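Local coordinates for protein diphthine synthase (Aeropyrum pernix, PDB 1WDE) that probably transfers methyl groups from S-adenosyl-L-methionine to a modified histidine of elongation factor 2, the second step of diphthamide biosynthesis, at residues L11-G16 against V85-T90; S46-K51 against V89-P94; I159-C164 against V289-V294. One frame throughout, in Å; residues are numbered along the deposited sequence.

Interaction 1 of 3, residues L11-G16 against V85-T90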
loop_
_atom_site.group_PDB
_atom_site.type_symbol
_atom_site.label_atom_id
_atom_site.label_comp_id
_atom_site.label_asym_id
_atom_site.label_seq_id
_atom_site.Cartn_x
_atom_site.Cartn_y
_atom_site.Cartn_z
ATOM N N LEU A 11 -20.912 1.678 7.997
ATOM C CA LEU A 11 -20.565 1.173 6.681
ATOM C C LEU A 11 -19.147 1.611 6.359
ATOM O O LEU A 11 -18.890 2.808 6.233
ATOM C CB LEU A 11 -21.516 1.735 5.619
ATOM C CG LEU A 11 -23.021 1.557 5.840
ATOM C CD1 LEU A 11 -23.791 2.048 4.599
ATOM C CD2 LEU A 11 -23.322 0.093 6.108
ATOM N N LEU A 12 -18.228 0.649 6.259
ATOM C CA LEU A 12 -16.835 0.946 5.901
ATOM C C LEU A 12 -16.786 0.679 4.411
ATOM O O LEU A 12 -16.723 -0.471 3.984
ATOM C CB LEU A 12 -15.855 0.030 6.639
ATOM C CG LEU A 12 -15.537 0.379 8.092
ATOM C CD1 LEU A 12 -14.309 -0.406 8.517
ATOM C CD2 LEU A 12 -15.268 1.863 8.228
ATOM N N VAL A 13 -16.801 1.752 3.630
ATOM C CA VAL A 13 -16.862 1.646 2.181
ATOM C C VAL A 13 -15.595 1.976 1.377
ATOM O O VAL A 13 -15.040 3.071 1.491
ATOM C CB VAL A 13 -18.002 2.564 1.676
ATOM C CG1 VAL A 13 -18.314 2.279 0.214
ATOM C CG2 VAL A 13 -19.246 2.374 2.554
ATOM N N GLY A 14 -15.156 1.029 0.550
ATOM C CA GLY A 14 -14.003 1.274 -0.304
ATOM C C GLY A 14 -14.547 1.944 -1.564
ATOM O O GLY A 14 -15.479 1.449 -2.194
ATOM N N TRP A 15 -13.976 3.080 -1.931
ATOM C CA TRP A 15 -14.427 3.832 -3.092
ATOM C C TRP A 15 -13.614 3.603 -4.383
ATOM O O TRP A 15 -13.967 4.125 -5.436
ATOM C CB TRP A 15 -14.400 5.323 -2.746
ATOM C CG TRP A 15 -15.434 6.147 -3.456
ATOM C CD1 TRP A 15 -15.210 7.143 -4.357
ATOM C CD2 TRP A 15 -16.858 6.062 -3.294
ATOM N NE1 TRP A 15 -16.406 7.690 -4.768
ATOM C CE2 TRP A 15 -17.433 7.045 -4.133
ATOM C CE3 TRP A 15 -17.703 5.250 -2.523
ATOM C CZ2 TRP A 15 -18.816 7.241 -4.226
ATOM C CZ3 TRP A 15 -19.081 5.441 -2.614
ATOM C CH2 TRP A 15 -19.624 6.433 -3.464
ATOM N N GLY A 16 -12.552 2.808 -4.323
ATOM C CA GLY A 16 -11.730 2.630 -5.515
ATOM C C GLY A 16 -10.727 3.780 -5.498
ATOM O O GLY A 16 -10.900 4.722 -4.730
ATOM N N VAL A 85 -27.508 5.180 10.267
ATOM C CA VAL A 85 -26.582 4.548 9.325
ATOM C C VAL A 85 -25.453 5.512 8.983
ATOM O O VAL A 85 -25.671 6.527 8.314
ATOM C CB VAL A 85 -27.291 4.164 8.038
ATOM C CG1 VAL A 85 -26.410 3.255 7.170
ATOM C CG2 VAL A 85 -28.604 3.435 8.318
ATOM N N VAL A 86 -24.248 5.206 9.451
ATOM C CA VAL A 86 -23.087 6.055 9.199
ATOM C C VAL A 86 -22.081 5.367 8.280
ATOM O O VAL A 86 -21.750 4.200 8.471
ATOM C CB VAL A 86 -22.381 6.441 10.517
ATOM C CG1 VAL A 86 -21.110 7.205 10.229
ATOM C CG2 VAL A 86 -23.304 7.310 11.362
ATOM N N ALA A 87 -21.602 6.100 7.283
ATOM C CA ALA A 87 -20.639 5.551 6.344
ATOM C C ALA A 87 -19.297 6.259 6.438
ATOM O O ALA A 87 -19.239 7.480 6.609
ATOM C CB ALA A 87 -21.179 5.654 4.919
ATOM N N VAL A 88 -18.224 5.476 6.365
ATOM C CA VAL A 88 -16.868 6.011 6.369
ATOM C C VAL A 88 -16.305 5.552 5.032
ATOM O O VAL A 88 -16.225 4.349 4.747
ATOM C CB VAL A 88 -16.019 5.458 7.538
ATOM C CG1 VAL A 88 -14.578 5.939 7.409
ATOM C CG2 VAL A 88 -16.596 5.937 8.872
ATOM N N VAL A 89 -15.944 6.519 4.198
ATOM C CA VAL A 89 -15.434 6.221 2.870
ATOM C C VAL A 89 -13.938 6.428 2.734
ATOM O O VAL A 89 -13.400 7.455 3.139
ATOM C CB VAL A 89 -16.110 7.085 1.814
ATOM C CG1 VAL A 89 -15.721 6.600 0.423
ATOM C CG2 VAL A 89 -17.630 7.039 1.997
ATOM N N THR A 90 -13.287 5.439 2.131
ATOM C CA THR A 90 -11.850 5.460 1.900
ATOM C C THR A 90 -11.565 5.255 0.416
ATOM O O THR A 90 -12.286 4.532 -0.257
ATOM C CB THR A 90 -11.159 4.318 2.702
ATOM O OG1 THR A 90 -11.338 4.551 4.108
ATOM C CG2 THR A 90 -9.660 4.258 2.384
#

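Interaction 2 of 3, residues S46-K51 against V89-P94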
loop_
_atom_site.group_PDB
_atom_site.type_symbol
_atom_site.label_atom_id
_atom_site.label_comp_id
_atom_site.label_asym_id
_atom_site.label_seq_id
_atom_site.Cartn_x
_atom_site.Cartn_y
_atom_site.Cartn_z
ATOM N N SER A 46 -5.565 11.815 -3.226
ATOM C CA SER A 46 -6.995 11.556 -3.066
ATOM C C SER A 46 -7.861 12.809 -3.000
ATOM O O SER A 46 -8.907 12.799 -2.357
ATOM C CB SER A 46 -7.225 10.733 -1.802
ATOM O OG SER A 46 -6.866 11.492 -0.663
ATOM N N SER A 47 -7.442 13.880 -3.666
ATOM C CA SER A 47 -8.213 15.127 -3.653
ATOM C C SER A 47 -9.581 14.955 -4.299
ATOM O O SER A 47 -10.567 15.558 -3.876
ATOM C CB SER A 47 -7.452 16.236 -4.388
ATOM O OG SER A 47 -6.250 16.568 -3.711
ATOM N N TRP A 48 -9.627 14.119 -5.324
ATOM C CA TRP A 48 -10.847 13.851 -6.069
ATOM C C TRP A 48 -11.914 13.153 -5.229
ATOM O O TRP A 48 -13.096 13.229 -5.549
ATOM C CB TRP A 48 -10.523 12.951 -7.269
ATOM C CG TRP A 48 -10.051 11.581 -6.830
ATOM C CD1 TRP A 48 -8.802 11.246 -6.376
ATOM C CD2 TRP A 48 -10.865 10.408 -6.663
ATOM N NE1 TRP A 48 -8.795 9.947 -5.929
ATOM C CE2 TRP A 48 -10.046 9.411 -6.091
ATOM C CE3 TRP A 48 -12.208 10.109 -6.933
ATOM C CZ2 TRP A 48 -10.529 8.127 -5.778
ATOM C CZ3 TRP A 48 -12.688 8.837 -6.621
ATOM C CH2 TRP A 48 -11.846 7.863 -6.048
ATOM N N LEU A 49 -11.492 12.471 -4.165
ATOM C CA LEU A 49 -12.408 11.697 -3.324
ATOM C C LEU A 49 -13.642 12.444 -2.827
ATOM O O LEU A 49 -14.764 12.066 -3.155
ATOM C CB LEU A 49 -11.647 11.098 -2.136
ATOM C CG LEU A 49 -12.449 10.211 -1.178
ATOM C CD1 LEU A 49 -13.042 9.033 -1.923
ATOM C CD2 LEU A 49 -11.553 9.751 -0.049
ATOM N N TYR A 50 -13.427 13.483 -2.024
ATOM C CA TYR A 50 -14.510 14.306 -1.481
ATOM C C TYR A 50 -15.547 14.620 -2.563
ATOM O O TYR A 50 -16.724 14.286 -2.423
ATOM C CB TYR A 50 -13.932 15.610 -0.926
ATOM C CG TYR A 50 -14.878 16.431 -0.069
ATOM C CD1 TYR A 50 -15.205 16.030 1.235
ATOM C CD2 TYR A 50 -15.424 17.626 -0.547
ATOM C CE1 TYR A 50 -16.050 16.803 2.040
ATOM C CE2 TYR A 50 -16.273 18.409 0.250
ATOM C CZ TYR A 50 -16.579 17.991 1.542
ATOM O OH TYR A 50 -17.394 18.767 2.340
ATOM N N LYS A 51 -15.107 15.269 -3.636
ATOM C CA LYS A 51 -15.992 15.627 -4.748
ATOM C C LYS A 51 -16.781 14.443 -5.296
ATOM O O LYS A 51 -17.978 14.559 -5.543
ATOM C CB LYS A 51 -15.186 16.250 -5.893
ATOM C CG LYS A 51 -15.923 16.261 -7.240
ATOM C CD LYS A 51 -14.981 16.601 -8.396
ATOM C CE LYS A 51 -15.564 16.188 -9.747
ATOM N NZ LYS A 51 -16.907 16.784 -9.993
ATOM N N VAL A 89 -15.944 6.519 4.198
ATOM C CA VAL A 89 -15.434 6.221 2.870
ATOM C C VAL A 89 -13.938 6.428 2.734
ATOM O O VAL A 89 -13.400 7.455 3.139
ATOM C CB VAL A 89 -16.110 7.085 1.814
ATOM C CG1 VAL A 89 -15.721 6.600 0.423
ATOM C CG2 VAL A 89 -17.630 7.039 1.997
ATOM N N THR A 90 -13.287 5.439 2.131
ATOM C CA THR A 90 -11.850 5.460 1.900
ATOM C C THR A 90 -11.565 5.255 0.416
ATOM O O THR A 90 -12.286 4.532 -0.257
ATOM C CB THR A 90 -11.159 4.318 2.702
ATOM O OG1 THR A 90 -11.338 4.551 4.108
ATOM C CG2 THR A 90 -9.660 4.258 2.384
ATOM N N ALA A 91 -10.539 5.917 -0.110
ATOM C CA ALA A 91 -10.177 5.683 -1.500
ATOM C C ALA A 91 -9.587 4.256 -1.432
ATOM O O ALA A 91 -9.018 3.871 -0.417
ATOM C CB ALA A 91 -9.105 6.695 -1.952
ATOM N N GLY A 92 -9.734 3.461 -2.478
ATOM C CA GLY A 92 -9.211 2.105 -2.412
ATOM C C GLY A 92 -10.141 1.198 -1.619
ATOM O O GLY A 92 -11.351 1.206 -1.828
ATOM N N ASP A 93 -9.581 0.414 -0.707
ATOM C CA ASP A 93 -10.361 -0.507 0.132
ATOM C C ASP A 93 -10.044 -0.196 1.581
ATOM O O ASP A 93 -8.877 -0.098 1.953
ATOM C CB ASP A 93 -9.975 -1.964 -0.156
ATOM C CG ASP A 93 -10.797 -2.956 0.645
ATOM O OD1 ASP A 93 -11.746 -3.537 0.088
ATOM O OD2 ASP A 93 -10.498 -3.143 1.832
ATOM N N PRO A 94 -11.070 -0.083 2.431
ATOM C CA PRO A 94 -10.830 0.225 3.847
ATOM C C PRO A 94 -9.989 -0.766 4.654
ATOM O O PRO A 94 -9.427 -0.403 5.682
ATOM C CB PRO A 94 -12.242 0.381 4.402
ATOM C CG PRO A 94 -13.046 -0.584 3.567
ATOM C CD PRO A 94 -12.500 -0.352 2.177
#

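Interaction 3 of 3, residues I159-C164 against V289-V294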
loop_
_atom_site.group_PDB
_atom_site.type_symbol
_atom_site.label_atom_id
_atom_site.label_comp_id
_atom_site.label_asym_id
_atom_site.label_seq_id
_atom_site.Cartn_x
_atom_site.Cartn_y
_atom_site.Cartn_z
ATOM N N ILE A 159 11.725 -7.510 4.501
ATOM C CA ILE A 159 11.933 -7.755 3.086
ATOM C C ILE A 159 12.778 -9.015 2.945
ATOM O O ILE A 159 12.469 -9.872 2.117
ATOM C CB ILE A 159 12.631 -6.571 2.395
ATOM C CG1 ILE A 159 11.717 -5.338 2.453
ATOM C CG2 ILE A 159 12.968 -6.944 0.949
ATOM C CD1 ILE A 159 12.371 -4.049 1.876
ATOM N N TYR A 160 13.837 -9.148 3.746
ATOM C CA TYR A 160 14.643 -10.369 3.652
ATOM C C TYR A 160 13.806 -11.609 4.039
ATOM O O TYR A 160 14.008 -12.693 3.507
ATOM C CB TYR A 160 15.884 -10.287 4.552
ATOM C CG TYR A 160 16.963 -9.351 4.041
ATOM C CD1 TYR A 160 17.176 -8.112 4.637
ATOM C CD2 TYR A 160 17.798 -9.729 2.985
ATOM C CE1 TYR A 160 18.211 -7.259 4.196
ATOM C CE2 TYR A 160 18.822 -8.898 2.540
ATOM C CZ TYR A 160 19.023 -7.665 3.151
ATOM O OH TYR A 160 20.052 -6.856 2.738
ATOM N N LEU A 161 12.875 -11.453 4.971
ATOM C CA LEU A 161 12.034 -12.593 5.386
ATOM C C LEU A 161 11.185 -13.082 4.211
ATOM O O LEU A 161 10.989 -14.289 4.024
ATOM C CB LEU A 161 11.156 -12.187 6.582
ATOM C CG LEU A 161 11.963 -12.083 7.891
ATOM C CD1 LEU A 161 11.074 -11.667 9.053
ATOM C CD2 LEU A 161 12.596 -13.453 8.182
ATOM N N ASN A 162 10.694 -12.149 3.403
ATOM C CA ASN A 162 9.902 -12.513 2.235
ATOM C C ASN A 162 10.830 -13.250 1.274
ATOM O O ASN A 162 10.491 -14.304 0.729
ATOM C CB ASN A 162 9.369 -11.272 1.501
ATOM C CG ASN A 162 8.067 -10.734 2.070
ATOM O OD1 ASN A 162 7.302 -11.442 2.712
ATOM N ND2 ASN A 162 7.795 -9.469 1.785
ATOM N N LEU A 163 12.000 -12.669 1.036
ATOM C CA LEU A 163 12.963 -13.284 0.137
ATOM C C LEU A 163 13.287 -14.719 0.543
ATOM O O LEU A 163 13.312 -15.599 -0.303
ATOM C CB LEU A 163 14.248 -12.447 0.073
ATOM C CG LEU A 163 14.011 -11.079 -0.562
ATOM C CD1 LEU A 163 15.230 -10.179 -0.387
ATOM C CD2 LEU A 163 13.701 -11.273 -2.040
ATOM N N CYS A 164 13.530 -14.953 1.826
ATOM C CA CYS A 164 13.848 -16.307 2.299
ATOM C C CYS A 164 12.677 -17.288 2.110
ATOM O O CYS A 164 12.871 -18.509 2.086
ATOM C CB CYS A 164 14.242 -16.287 3.783
ATOM S SG CYS A 164 15.694 -15.298 4.222
ATOM N N VAL A 289 20.737 -15.851 9.373
ATOM C CA VAL A 289 21.085 -14.458 9.600
ATOM C C VAL A 289 19.877 -13.545 9.825
ATOM O O VAL A 289 19.873 -12.691 10.729
ATOM C CB VAL A 289 21.851 -13.909 8.377
ATOM C CG1 VAL A 289 22.204 -12.443 8.582
ATOM C CG2 VAL A 289 23.090 -14.738 8.133
ATOM N N TYR A 290 18.842 -13.723 9.006
ATOM C CA TYR A 290 17.694 -12.841 9.071
ATOM C C TYR A 290 16.638 -13.066 10.148
ATOM O O TYR A 290 15.548 -12.520 10.064
ATOM C CB TYR A 290 17.052 -12.769 7.687
ATOM C CG TYR A 290 18.054 -12.438 6.589
ATOM C CD1 TYR A 290 18.778 -11.242 6.609
ATOM C CD2 TYR A 290 18.275 -13.324 5.535
ATOM C CE1 TYR A 290 19.697 -10.938 5.602
ATOM C CE2 TYR A 290 19.187 -13.030 4.522
ATOM C CZ TYR A 290 19.892 -11.831 4.567
ATOM O OH TYR A 290 20.759 -11.517 3.549
HETATM N N MSE A 291 16.966 -13.852 11.164
HETATM C CA MSE A 291 16.040 -14.078 12.274
HETATM C C MSE A 291 16.802 -13.720 13.560
HETATM O O MSE A 291 17.862 -14.285 13.825
HETATM C CB MSE A 291 15.580 -15.551 12.308
HETATM C CG MSE A 291 14.787 -16.015 11.067
HETATM SE SE MSE A 291 14.106 -17.873 11.101
HETATM C CE MSE A 291 12.282 -17.527 11.657
ATOM N N GLU A 292 16.299 -12.761 14.339
ATOM C CA GLU A 292 16.972 -12.402 15.587
ATOM C C GLU A 292 16.031 -12.202 16.771
ATOM O O GLU A 292 16.175 -12.890 17.787
ATOM C CB GLU A 292 17.835 -11.155 15.419
ATOM C CG GLU A 292 18.585 -11.106 14.118
ATOM C CD GLU A 292 17.715 -10.580 12.999
ATOM O OE1 GLU A 292 16.511 -10.341 13.262
ATOM O OE2 GLU A 292 18.234 -10.406 11.871
ATOM N N PRO A 293 15.063 -11.263 16.678
ATOM C CA PRO A 293 14.678 -10.311 15.623
ATOM C C PRO A 293 15.334 -8.941 15.798
ATOM O O PRO A 293 16.303 -8.799 16.532
ATOM C CB PRO A 293 13.154 -10.201 15.780
ATOM C CG PRO A 293 12.770 -11.398 16.613
ATOM C CD PRO A 293 13.919 -11.474 17.577
ATOM N N VAL A 294 14.782 -7.933 15.132
ATOM C CA VAL A 294 15.311 -6.575 15.211
ATOM C C VAL A 294 14.184 -5.578 15.480
ATOM O O VAL A 294 14.030 -4.616 14.697
ATOM C CB VAL A 294 16.025 -6.174 13.897
ATOM C CG1 VAL A 294 16.729 -4.843 14.069
ATOM C CG2 VAL A 294 17.022 -7.246 13.499
ATOM O OXT VAL A 294 13.461 -5.772 16.480
#

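Interaction 1 of 3, residues L11-G16 against V85-T90
L11 pairs with A87, and V13 with V89, in a parallel β-ladder between strands 9-14 and 85-90. Both are inner strands of the five-stranded parallel sheet of this tetrapyrrole-methylase-family protein. The short segments run in the same direction, 28° apart.

Five backbone hydrogen bonds zip the strands together. L11 N gives to V86 O and L11 O takes V88 N; V13 N and V13 O pair in the same way with V88 O and T90 N. The last rung, W15 N to T90 O, is 2.8 Å long. The row is thus carried by alternate residues of 11-16. A weaker CA-H...O contact, A87 CA to L11 O at 3.3 Å, adds to it.

Apolar contacts lie on both faces. L11, V13, A87 and V89 share one face, where L11 CB meets A87 CB at 4.0 Å. L12 and V88 are on the other, side by side and pointing the same way, with L12 CD2 3.7 Å from V88 CB.

The indole of W15 lies near V89, and its NE1 hydrogen-bonds S52 OG. V89 CG1, anti to its own N (chi1 -171°), approaches the indole obliquely and comes within 3.7 Å of W15 CB.

Interaction 2 of 3, residues S46-K51 against V89-P94
L49 reaches from the first turn of helix 47-57 to V89 and A91, and its two methyls divide the work. CD1 is directed to V89 CG1, 4.3 Å away. CD2 goes to A91, 4.0 Å from A91 N and 4.4 Å from A91 CB. The CG of L49 stands anti to the backbone N (chi1 -178°), which carries the branch away from the helix and toward V89 and A91.

A91 is the bump on the other side. Its single methyl fits a shallow hollow with three walls: L49 CD2, the W48 indole and the CB of S46. W48 CZ2 lies 4.3 Å from A91 CB, and the methyl meets the ring obliquely. S46 CB is a little farther, at 4.5 Å from A91 CB. These spacings make it a light van der Waals fit, with 172 Å² buried in all. S46 OG is turned to a different partner, M43 O.

The contact backs the loop that holds D93, which probably binds S-adenosyl-L-methionine. The OD1 of D93 hydrogen-bonds Y116 OH and G119 N, which helps to set the carboxylate in place.

Around the contact, helix 47-57 lies over one face of the parallel sheet. L49 also packs on V38 of strand 35-39, V89 meets V36 of that strand, and W48 leans on P19.

Interaction 3 of 3, residues I159-C164 against V289-V294
Y160 and Y290 form an offset aromatic stack that fastens the C-terminal tail to helix 153-165. The tail follows helix 277-287, and the disulfide C164-C285 ties that helix to 153-165 close by.

The rings are nearly parallel, with planes at 9° and centroids 4.2 Å apart. The slide between them brings Y160 CD2 over the rim of the Y290 ring, 3.4 Å from Y290 CZ. Y160 CB also sits over that face, in a CH-pi contact 3.8 Å from the centroid of the Y290 ring. Y290 CG is anti to its own carbonyl carbon (chi1 -51°), and the ring extends toward the helix. V289 CG1 lies over its opposite face.

C164 SG approaches the Y290 ring obliquely, 3.5 Å from Y290 CD2. This is a sulfur-aromatic contact made by a disulfide sulfur. Nearly one turn back, L161 CD2 rests 3.6 Å from Y290 O. The phenol of Y160 is held by D195 OD1 and L207 N, which helps fix its ring for stacking.

Were Y290 an alanine, the Y160 ring would probably lose its stacking partner, and a gap is likely to open beside it and C164 SG.

Between these segments the grip comes from dispersion and ring stacking, and the covalent S-S link lies beside it. Y290 is buried, while M291, P293 and V294 are poorly ordered, so the hold is local to the Y290 ring.

Overall arrangement
Interactions 1 and 2 adjoin, with centres 9 Å apart, and share V89 and T90. Interaction 1 builds the sheet and interaction 2 lays helix 47-57 against the same strand. They meet where G16 O lies 2.8 Å from G92 N, a probable hydrogen bond, and where P94 CD packs 3.3 Å from G14 CA. This junction borders the probable S-adenosyl-L-methionine site: D93 is in the loop of interaction 2, and the side chain of S121 is about 8 Å from that of A91. Interaction 3 is on the opposite side of the chain's centre. Its centre is 36 Å from that of interaction 1 and 34 Å from that of interaction 2, away from the probable S-adenosyl-L-methionine site.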